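Local coordinates for protein exodeoxyribonuclease III (Methanosarcina mazei, PDB 5J8N) that probably cleaves DNA at abasic sites and trims 3' ends of double-stranded DNA, as a magnesium-dependent nuclease of the AP/ExoA repair family, at residues G67-G72 / E94-R99; V152-K157 / E176-M181; N202-S207 / G218-Y223. The protein carries 3 engineered substitutions. All blocks are in the same frame, centred on the assembly; numbering follows the deposited sequence.

Contact 1. Residues G67-G72 / E94-R99; sequences GYSGVG and EGRFLR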
loop_
_atom_site.group_PDB
_atom_site.type_symbol
_atom_site.label_atom_id
_atom_site.label_comp_id
_atom_site.label_asym_id
_atom_site.label_seq_id
_atom_site.Cartn_x
_atom_site.Cartn_y
_atom_site.Cartn_z
ATOM N N GLY A 67 5.154 8.281 -16.498
ATOM C CA GLY A 67 3.725 8.236 -16.233
ATOM C C GLY A 67 3.193 6.917 -15.689
ATOM O O GLY A 67 2.022 6.516 -15.920
ATOM N N TYR A 68 4.033 6.189 -14.957
ATOM C CA TYR A 68 3.721 4.833 -14.590
ATOM C C TYR A 68 4.147 4.550 -13.186
ATOM O O TYR A 68 5.260 4.894 -12.829
ATOM C CB TYR A 68 4.498 3.915 -15.552
ATOM C CG TYR A 68 4.249 2.436 -15.387
ATOM C CD1 TYR A 68 3.022 1.892 -15.746
ATOM C CD2 TYR A 68 5.232 1.600 -14.880
ATOM C CE1 TYR A 68 2.753 0.538 -15.571
ATOM C CE2 TYR A 68 4.982 0.259 -14.754
ATOM C CZ TYR A 68 3.773 -0.264 -15.120
ATOM O OH TYR A 68 3.560 -1.624 -15.003
ATOM N N SER A 69 3.326 3.841 -12.432
ATOM C CA SER A 69 3.721 3.310 -11.140
ATOM C C SER A 69 4.267 4.442 -10.252
ATOM O O SER A 69 3.740 5.556 -10.294
ATOM C CB SER A 69 4.709 2.158 -11.395
ATOM O OG SER A 69 5.070 1.532 -10.157
ATOM N N GLY A 70 5.290 4.201 -9.442
ATOM C CA GLY A 70 5.872 5.200 -8.539
ATOM C C GLY A 70 5.220 5.173 -7.181
ATOM O O GLY A 70 3.989 5.009 -7.033
ATOM N N VAL A 71 6.044 5.303 -6.139
ATOM C CA VAL A 71 5.530 5.369 -4.757
ATOM C C VAL A 71 6.289 6.422 -3.961
ATOM O O VAL A 71 7.408 6.792 -4.336
ATOM C CB VAL A 71 5.614 4.017 -3.998
ATOM C CG1 VAL A 71 4.843 2.922 -4.695
ATOM C CG2 VAL A 71 7.058 3.572 -3.758
ATOM N N GLY A 72 5.673 6.931 -2.886
ATOM C CA GLY A 72 6.375 7.904 -2.048
ATOM C C GLY A 72 5.903 7.774 -0.608
ATOM O O GLY A 72 4.785 7.304 -0.328
ATOM N N GLU A 94 10.598 -0.700 -12.000
ATOM C CA GLU A 94 9.199 -0.268 -12.092
ATOM C C GLU A 94 8.786 0.647 -10.955
ATOM O O GLU A 94 7.648 1.106 -10.924
ATOM C CB GLU A 94 8.277 -1.477 -12.190
ATOM C CG GLU A 94 8.475 -2.213 -13.520
ATOM C CD GLU A 94 7.286 -3.088 -13.922
ATOM O OE1 GLU A 94 6.241 -3.143 -13.227
ATOM O OE2 GLU A 94 7.461 -3.821 -14.951
ATOM N N GLY A 95 9.685 0.965 -10.044
ATOM C CA GLY A 95 9.399 1.982 -9.018
ATOM C C GLY A 95 8.204 1.696 -8.160
ATOM O O GLY A 95 7.400 2.619 -7.849
ATOM N N ARG A 96 8.128 0.460 -7.669
ATOM C CA ARG A 96 6.994 -0.025 -6.908
ATOM C C ARG A 96 7.253 -0.209 -5.437
ATOM O O ARG A 96 6.335 -0.601 -4.727
ATOM C CB ARG A 96 6.572 -1.409 -7.456
ATOM C CG ARG A 96 6.053 -1.374 -8.856
ATOM C CD ARG A 96 5.711 -2.807 -9.282
ATOM N NE ARG A 96 5.185 -2.658 -10.614
ATOM C CZ ARG A 96 3.967 -2.250 -10.869
ATOM N NH1 ARG A 96 3.117 -2.043 -9.870
ATOM N NH2 ARG A 96 3.577 -2.084 -12.148
ATOM N N PHE A 97 8.482 0.040 -4.962
ATOM C CA PHE A 97 8.890 -0.414 -3.641
ATOM C C PHE A 97 9.773 0.622 -3.011
ATOM O O PHE A 97 10.814 0.996 -3.555
ATOM C CB PHE A 97 9.628 -1.744 -3.796
ATOM C CG PHE A 97 10.096 -2.363 -2.527
ATOM C CD1 PHE A 97 11.250 -1.933 -1.916
ATOM C CD2 PHE A 97 9.372 -3.441 -1.974
ATOM C CE1 PHE A 97 11.729 -2.601 -0.712
ATOM C CE2 PHE A 97 9.842 -4.093 -0.815
ATOM C CZ PHE A 97 10.980 -3.628 -0.199
ATOM N N LEU A 98 9.367 1.053 -1.835
ATOM C CA LEU A 98 10.168 2.032 -1.079
ATOM C C LEU A 98 10.238 1.657 0.386
ATOM O O LEU A 98 9.185 1.567 1.067
ATOM C CB LEU A 98 9.543 3.432 -1.283
ATOM C CG LEU A 98 10.206 4.563 -0.530
ATOM C CD1 LEU A 98 11.559 4.728 -1.039
ATOM C CD2 LEU A 98 9.396 5.872 -0.729
ATOM N N ARG A 99 11.447 1.433 0.871
ATOM C CA ARG A 99 11.714 1.091 2.269
ATOM C C ARG A 99 12.225 2.288 3.024
ATOM O O ARG A 99 13.195 2.959 2.616
ATOM C CB ARG A 99 12.711 -0.057 2.322
ATOM C CG ARG A 99 13.229 -0.330 3.723
ATOM C CD ARG A 99 14.154 -1.526 3.727
ATOM N NE ARG A 99 14.821 -1.668 5.029
ATOM C CZ ARG A 99 15.728 -2.570 5.272
ATOM N NH1 ARG A 99 16.058 -3.451 4.369
ATOM N NH2 ARG A 99 16.310 -2.579 6.470
HETATM O O HOH W 1 5.811 -2.507 -16.765
#

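Contact 2. Residues V152-K157 / E176-M181; sequences VNTAHK and EERAWM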
loop_
_atom_site.group_PDB
_atom_site.type_symbol
_atom_site.label_atom_id
_atom_site.label_comp_id
_atom_site.label_asym_id
_atom_site.label_seq_id
_atom_site.Cartn_x
_atom_site.Cartn_y
_atom_site.Cartn_z
ATOM N N VAL A 152 -2.156 -4.125 -2.853
ATOM C CA VAL A 152 -1.783 -5.509 -3.164
ATOM C C VAL A 152 -2.405 -5.912 -4.505
ATOM O O VAL A 152 -1.989 -6.907 -5.109
ATOM C CB VAL A 152 -2.264 -6.386 -1.989
ATOM C CG1 VAL A 152 -2.058 -7.881 -2.252
ATOM C CG2 VAL A 152 -1.531 -5.951 -0.715
ATOM N N ASN A 153 -3.438 -5.191 -4.967
ATOM C CA ASN A 153 -4.114 -5.524 -6.230
ATOM C C ASN A 153 -4.742 -6.915 -6.221
ATOM O O ASN A 153 -5.012 -7.478 -7.292
ATOM C CB ASN A 153 -3.182 -5.334 -7.455
ATOM C CG ASN A 153 -3.367 -3.983 -8.105
ATOM O OD1 ASN A 153 -4.495 -3.594 -8.405
ATOM N ND2 ASN A 153 -2.281 -3.220 -8.239
ATOM N N THR A 154 -5.078 -7.399 -5.009
ATOM C CA THR A 154 -5.813 -8.653 -4.832
ATOM C C THR A 154 -6.735 -8.528 -3.644
ATOM O O THR A 154 -6.324 -7.924 -2.626
ATOM C CB THR A 154 -4.819 -9.853 -4.589
ATOM O OG1 THR A 154 -3.968 -9.991 -5.737
ATOM C CG2 THR A 154 -5.562 -11.177 -4.403
ATOM N N ALA A 155 -7.965 -9.038 -3.783
ATOM C CA ALA A 155 -8.901 -9.183 -2.667
ATOM C C ALA A 155 -8.699 -10.582 -2.107
ATOM O O ALA A 155 -8.857 -11.567 -2.825
ATOM C CB ALA A 155 -10.369 -8.973 -3.174
ATOM N N HIS A 156 -8.368 -10.660 -0.809
ATOM C CA HIS A 156 -7.889 -11.926 -0.263
ATOM C C HIS A 156 -8.976 -12.993 -0.255
ATOM O O HIS A 156 -8.774 -14.129 -0.746
ATOM C CB HIS A 156 -7.360 -11.674 1.148
ATOM C CG HIS A 156 -6.712 -12.860 1.765
ATOM N ND1 HIS A 156 -6.393 -12.899 3.109
ATOM C CD2 HIS A 156 -6.351 -14.056 1.249
ATOM C CE1 HIS A 156 -5.850 -14.076 3.384
ATOM N NE2 HIS A 156 -5.812 -14.796 2.277
ATOM N N LYS A 157 -10.133 -12.671 0.318
ATOM C CA LYS A 157 -11.207 -13.638 0.586
ATOM C C LYS A 157 -12.499 -13.128 -0.068
ATOM O O LYS A 157 -12.578 -11.963 -0.498
ATOM C CB LYS A 157 -11.421 -13.859 2.108
ATOM C CG LYS A 157 -10.174 -14.383 2.804
ATOM C CD LYS A 157 -10.410 -14.486 4.318
ATOM C CE LYS A 157 -9.183 -14.939 5.079
ATOM N NZ LYS A 157 -9.077 -16.434 5.086
ATOM N N GLU A 176 -4.924 -18.428 -7.515
ATOM C CA GLU A 176 -3.503 -18.436 -7.248
ATOM C C GLU A 176 -3.029 -17.163 -6.543
ATOM O O GLU A 176 -2.078 -17.179 -5.755
ATOM C CB GLU A 176 -2.739 -18.658 -8.555
ATOM C CG GLU A 176 -3.143 -17.664 -9.661
ATOM C CD GLU A 176 -4.224 -18.180 -10.637
ATOM O OE1 GLU A 176 -4.084 -17.877 -11.858
ATOM O OE2 GLU A 176 -5.195 -18.896 -10.245
ATOM N N GLU A 177 -3.680 -16.043 -6.824
ATOM C CA GLU A 177 -3.338 -14.802 -6.148
ATOM C C GLU A 177 -3.758 -14.856 -4.662
ATOM O O GLU A 177 -3.006 -14.431 -3.748
ATOM C CB GLU A 177 -3.999 -13.629 -6.836
ATOM C CG GLU A 177 -3.517 -13.446 -8.262
ATOM C CD GLU A 177 -4.392 -12.489 -9.039
ATOM O OE1 GLU A 177 -5.638 -12.576 -8.923
ATOM O OE2 GLU A 177 -3.816 -11.642 -9.760
ATOM N N ARG A 178 -4.984 -15.331 -4.438
ATOM C CA ARG A 178 -5.517 -15.496 -3.085
ATOM C C ARG A 178 -4.647 -16.490 -2.312
ATOM O O ARG A 178 -4.375 -16.255 -1.114
ATOM C CB ARG A 178 -6.955 -15.969 -3.162
ATOM C CG ARG A 178 -7.873 -14.942 -3.881
ATOM C CD ARG A 178 -9.230 -15.553 -4.158
ATOM N NE ARG A 178 -9.886 -15.891 -2.882
ATOM C CZ ARG A 178 -10.932 -16.699 -2.772
ATOM N NH1 ARG A 178 -11.475 -17.287 -3.853
ATOM N NH2 ARG A 178 -11.449 -16.923 -1.567
ATOM N N ALA A 179 -4.180 -17.541 -2.996
ATOM C CA ALA A 179 -3.370 -18.588 -2.352
ATOM C C ALA A 179 -2.049 -17.954 -1.945
ATOM O O ALA A 179 -1.472 -18.298 -0.892
ATOM C CB ALA A 179 -3.150 -19.777 -3.276
ATOM N N TRP A 180 -1.510 -17.073 -2.781
ATOM C CA TRP A 180 -0.255 -16.429 -2.394
ATOM C C TRP A 180 -0.475 -15.610 -1.125
ATOM O O TRP A 180 0.387 -15.612 -0.237
ATOM C CB TRP A 180 0.337 -15.555 -3.517
ATOM C CG TRP A 180 1.552 -14.859 -2.981
ATOM C CD1 TRP A 180 2.814 -15.381 -2.894
ATOM C CD2 TRP A 180 1.599 -13.583 -2.318
ATOM N NE1 TRP A 180 3.642 -14.479 -2.243
ATOM C CE2 TRP A 180 2.920 -13.373 -1.893
ATOM C CE3 TRP A 180 0.663 -12.582 -2.103
ATOM C CZ2 TRP A 180 3.331 -12.193 -1.243
ATOM C CZ3 TRP A 180 1.054 -11.402 -1.450
ATOM C CH2 TRP A 180 2.396 -11.230 -1.004
ATOM N N MET A 181 -1.595 -14.887 -1.005
ATOM C CA MET A 181 -1.859 -14.139 0.224
ATOM C C MET A 181 -1.949 -15.081 1.427
ATOM O O MET A 181 -1.426 -14.760 2.506
ATOM C CB MET A 181 -3.114 -13.334 0.056
ATOM C CG MET A 181 -2.955 -12.166 -0.974
ATOM S SD MET A 181 -4.260 -10.945 -0.883
ATOM C CE MET A 181 -3.867 -10.173 0.667
HETATM O O HOH W 2 -8.987 -16.722 0.189
#

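Contact 3. Residues N202-S207 / G218-Y223; sequences NYSWWS and GWRLDY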
loop_
_atom_site.group_PDB
_atom_site.type_symbol
_atom_site.label_atom_id
_atom_site.label_comp_id
_atom_site.label_asym_id
_atom_site.label_seq_id
_atom_site.Cartn_x
_atom_site.Cartn_y
_atom_site.Cartn_z
ATOM N N ASN A 202 -16.448 -3.828 3.537
ATOM C CA ASN A 202 -15.302 -2.980 3.808
ATOM C C ASN A 202 -14.309 -3.066 2.661
ATOM O O ASN A 202 -13.601 -4.088 2.505
ATOM C CB ASN A 202 -14.652 -3.419 5.123
ATOM C CG ASN A 202 -15.449 -2.974 6.313
ATOM O OD1 ASN A 202 -15.669 -1.771 6.489
ATOM N ND2 ASN A 202 -15.930 -3.929 7.128
ATOM N N TYR A 203 -14.340 -2.020 1.806
ATOM C CA TYR A 203 -13.569 -2.019 0.581
ATOM C C TYR A 203 -12.695 -0.795 0.488
ATOM O O TYR A 203 -12.923 0.218 1.164
ATOM C CB TYR A 203 -14.534 -2.069 -0.623
ATOM C CG TYR A 203 -15.567 -3.154 -0.532
ATOM C CD1 TYR A 203 -15.204 -4.472 -0.256
ATOM C CD2 TYR A 203 -16.920 -2.873 -0.719
ATOM C CE1 TYR A 203 -16.162 -5.470 -0.149
ATOM C CE2 TYR A 203 -17.903 -3.863 -0.645
ATOM C CZ TYR A 203 -17.513 -5.152 -0.345
ATOM O OH TYR A 203 -18.473 -6.126 -0.209
ATOM N N SER A 204 -11.727 -0.834 -0.423
ATOM C CA SER A 204 -10.825 0.315 -0.600
ATOM C C SER A 204 -10.702 0.710 -2.051
ATOM O O SER A 204 -9.910 1.597 -2.360
ATOM C CB SER A 204 -9.418 0.019 -0.025
ATOM O OG SER A 204 -8.799 -1.036 -0.793
ATOM N N TRP A 205 -11.429 0.065 -2.954
ATOM C CA TRP A 205 -11.402 0.381 -4.400
ATOM C C TRP A 205 -12.768 0.168 -4.984
ATOM O O TRP A 205 -13.469 -0.793 -4.632
ATOM C CB TRP A 205 -10.378 -0.545 -5.139
ATOM C CG TRP A 205 -10.375 -0.265 -6.609
ATOM C CD1 TRP A 205 -9.637 0.713 -7.278
ATOM C CD2 TRP A 205 -11.180 -0.904 -7.630
ATOM N NE1 TRP A 205 -9.946 0.705 -8.630
ATOM C CE2 TRP A 205 -10.908 -0.246 -8.881
ATOM C CE3 TRP A 205 -12.152 -1.922 -7.610
ATOM C CZ2 TRP A 205 -11.501 -0.620 -10.070
ATOM C CZ3 TRP A 205 -12.779 -2.254 -8.816
ATOM C CH2 TRP A 205 -12.437 -1.610 -10.026
ATOM N N TRP A 206 -13.131 1.073 -5.892
ATOM C CA TRP A 206 -14.374 0.952 -6.641
ATOM C C TRP A 206 -14.124 1.411 -8.057
ATOM O O TRP A 206 -13.345 2.363 -8.268
ATOM C CB TRP A 206 -15.530 1.813 -6.071
ATOM C CG TRP A 206 -15.778 1.628 -4.568
ATOM C CD1 TRP A 206 -16.786 0.931 -4.012
ATOM C CD2 TRP A 206 -15.005 2.165 -3.490
ATOM N NE1 TRP A 206 -16.696 0.969 -2.623
ATOM C CE2 TRP A 206 -15.604 1.735 -2.298
ATOM C CE3 TRP A 206 -13.857 2.981 -3.430
ATOM C CZ2 TRP A 206 -15.123 2.100 -1.055
ATOM C CZ3 TRP A 206 -13.352 3.329 -2.178
ATOM C CH2 TRP A 206 -14.010 2.878 -1.006
ATOM N N SER A 207 -14.775 0.775 -9.021
ATOM C CA SER A 207 -14.719 1.233 -10.401
ATOM C C SER A 207 -15.214 2.688 -10.473
ATOM O O SER A 207 -16.058 3.122 -9.698
ATOM C CB SER A 207 -15.602 0.316 -11.249
ATOM O OG SER A 207 -15.690 0.808 -12.603
ATOM N N GLY A 218 -17.420 -2.696 -4.307
ATOM C CA GLY A 218 -16.014 -2.459 -4.116
ATOM C C GLY A 218 -15.192 -3.706 -3.910
ATOM O O GLY A 218 -15.741 -4.840 -3.827
ATOM N N TRP A 219 -13.889 -3.452 -3.788
ATOM C CA TRP A 219 -12.900 -4.503 -3.496
ATOM C C TRP A 219 -11.990 -3.974 -2.437
ATOM O O TRP A 219 -11.636 -2.793 -2.506
ATOM C CB TRP A 219 -12.059 -4.832 -4.744
ATOM C CG TRP A 219 -12.734 -5.318 -5.971
ATOM C CD1 TRP A 219 -13.816 -4.781 -6.623
ATOM C CD2 TRP A 219 -12.273 -6.403 -6.783
ATOM N NE1 TRP A 219 -14.078 -5.494 -7.776
ATOM C CE2 TRP A 219 -13.138 -6.489 -7.896
ATOM C CE3 TRP A 219 -11.203 -7.317 -6.661
ATOM C CZ2 TRP A 219 -12.968 -7.451 -8.908
ATOM C CZ3 TRP A 219 -11.033 -8.290 -7.689
ATOM C CH2 TRP A 219 -11.913 -8.329 -8.786
ATOM N N ARG A 220 -11.521 -4.811 -1.513
ATOM C CA ARG A 220 -10.450 -4.405 -0.595
ATOM C C ARG A 220 -9.121 -4.844 -1.195
ATOM O O ARG A 220 -8.755 -6.029 -1.150
ATOM C CB ARG A 220 -10.667 -5.013 0.791
ATOM C CG ARG A 220 -9.805 -4.309 1.836
ATOM C CD ARG A 220 -10.223 -4.702 3.282
ATOM N NE ARG A 220 -10.007 -6.147 3.527
ATOM C CZ ARG A 220 -8.981 -6.670 4.213
ATOM N NH1 ARG A 220 -8.886 -8.006 4.362
ATOM N NH2 ARG A 220 -8.061 -5.904 4.810
ATOM N N LEU A 221 -8.447 -3.888 -1.826
ATOM C CA LEU A 221 -7.152 -4.107 -2.491
ATOM C C LEU A 221 -5.987 -3.558 -1.703
ATOM O O LEU A 221 -4.839 -3.866 -2.027
ATOM C CB LEU A 221 -7.134 -3.428 -3.871
ATOM C CG LEU A 221 -8.286 -3.865 -4.799
ATOM C CD1 LEU A 221 -8.153 -3.174 -6.136
ATOM C CD2 LEU A 221 -8.232 -5.400 -5.012
ATOM N N ASP A 222 -6.288 -2.700 -0.713
ATOM C CA ASP A 222 -5.246 -1.962 0.011
ATOM C C ASP A 222 -5.221 -2.449 1.425
ATOM O O ASP A 222 -6.273 -2.601 2.067
ATOM C CB ASP A 222 -5.546 -0.452 -0.049
ATOM C CG ASP A 222 -5.618 0.005 -1.468
ATOM O OD1 ASP A 222 -4.542 0.256 -2.068
ATOM O OD2 ASP A 222 -6.739 0.047 -2.020
ATOM N N TYR A 223 -4.007 -2.654 1.958
ATOM C CA TYR A 223 -3.817 -3.326 3.241
ATOM C C TYR A 223 -2.658 -2.700 4.004
ATOM O O TYR A 223 -1.775 -2.072 3.395
ATOM C CB TYR A 223 -3.463 -4.800 3.020
ATOM C CG TYR A 223 -4.435 -5.650 2.240
ATOM C CD1 TYR A 223 -4.527 -5.548 0.848
ATOM C CD2 TYR A 223 -5.186 -6.638 2.888
ATOM C CE1 TYR A 223 -5.391 -6.352 0.116
ATOM C CE2 TYR A 223 -6.083 -7.459 2.164
ATOM C CZ TYR A 223 -6.127 -7.314 0.774
ATOM O OH TYR A 223 -6.956 -8.172 0.077
#

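Contact 1. Residues G67-G72 / E94-R99
Arg96 reaches back from its loop to meet Tyr68 and Ser69. Its CB starts out pointing away from residues 67-72. Arg96 CG turns anti to the carbonyl carbon (chi1 -65°) and lies 3.3 Å from Ser69 OG. From CG to NE the chain is extended. Arg96 NE bonds Glu94 OE1 at 2.9 Å, in the guanidinium plane. NH2 reaches the same oxygen, which makes a side-on salt bridge to one atom. Arg96 NH2 also gives a weak bond to Tyr68 OH at 2.9 Å. The phenol ring stands nearly upright to the guanidinium, with planes 85° apart. NH1 goes to Tyr111 O, and Ser69 OG lies over one guanidinium face. Glu94 OE1 has a further salt bridge to Arg121 of helix 119-141. A water joins Tyr68 OH to Glu94 OE2, weakly on the glutamate side.

Ser69 OG donates to Glu94 O at 2.7 Å, almost straight along the carbonyl. Further on the contact turns apolar, with Val71 CG2 packed on Leu98 CB at 3.5 Å. The contact joins the starts of strands 71-75 and 97-101, which belong to the two different sheets of the DNase I-like fold, beside the predicted active-site residue Tyr111.

Contact 2. Residues V152-K157 / E176-M181
Met181 meets His156, Thr154 and Val152 from the helix side. Met181 CB sits over one face of the His156 ring, 3.9 Å from the centroid, as a CH-pi contact. The chain bends at chi3 (71°), which brings Met181 CE back to within 3.8 Å of His156 CB. Met181 SD lies 3.8 Å from Thr154 CG2. Val152 CG1 comes tip to tip with the thioether, 4.0 Å from Met181 SD. Thr154 CG2 also touches Glu177 CB, one turn earlier on the helix.

Arg178 makes the polar part. Arg178 NE donates to His156 O at 3.0 Å with an N-H...O angle of 161°. The oxygen lies in the guanidinium plane, while the donor is tilted from the carbonyl plane. A water also donates to His156 O and is weakly bonded to Arg178 NH2. In the DNase I-like fold, residues 152-157 form part of the loop that follows strand 146-149, and helix 175-186 packs against it. Asn153 in this loop is a predicted metal ligand.

The second shell fixes these groups. His156 NE2 bonds Asp182, and Thr154 OG1 bonds Tyr129. Glu177 forms a salt bridge with Lys125, which also donates to Asn153 O.

Contact 3. Residues N202-S207 / G218-Y223
Trp219 O takes the backbone N-H groups of both Ser204 and Trp205, a classic beta bulge. The bond from Ser204 N to Trp219 O is 2.9 Å, with the donor above the carbonyl plane. The one from Trp205 N is weak. Trp219 N returns a bond to Trp205 O at 2.8 Å, in the carbonyl plane.

Side-chain hydrogen bonds centre on Ser204. Its OG points between the backbone N and the carbonyl carbon (chi1 66°). There Ser204 OG donates to Asp222 OD2 at 2.6 Å, on the anti lone pair of that oxygen, and accepts from Leu221 N at 3.1 Å. Asp222 OD2 has a second partner in His248 ND1. Trp205 NE1 bonds Asp247, a predicted metal ligand. Arg220 passes Asn202 O with its CD and carries its charge on to Asp160 and Asp191.

Aromatic contacts flank the backbone. Trp205 turns its six-membered edge to the face of the Trp219 five-membered ring in a T-shaped pair, planes 85° apart. Leu221 CD1 packs on Trp205 CB at 3.6 Å. The Tyr203 ring lies against the Gly218 peptide. Gly218 O sits 3.5 Å above the centre of the Tyr203 ring. Tyr203 CG is 3.4 Å from Gly218 C. An alanine at Tyr203 is likely to leave one side of this peptide without its aromatic cover and open a gap beside Gly218.

This places Ser204 in what is probably the second shell of the active site. It holds one oxygen of Asp222, predicted to matter for catalysis, and so probably helps set the carboxylate toward His248, the predicted proton acceptor.

How the contacts relate
All three contacts are largely buried, though each has a more open end: Tyr68 and Glu94 in contact 1, Lys157 and Arg178 in contact 2, Trp205 and Trp219 in contact 3. Contacts 1 and 3 reach the same mixed sheet, through strands 97-101 and 218-227, with centres about 20 Å apart. Contact 2 lies beside contact 3 and touches it. There Val152 N probably bonds Leu221 O, and Thr154 O probably accepts from Tyr223 OH. Contact 1 touches neither. The chemistry differs with place. Contact 1 is charged at one end, contact 2 packs a helix on a loop mainly through methionine, and contact 3 combines strand bonds with aromatic rings.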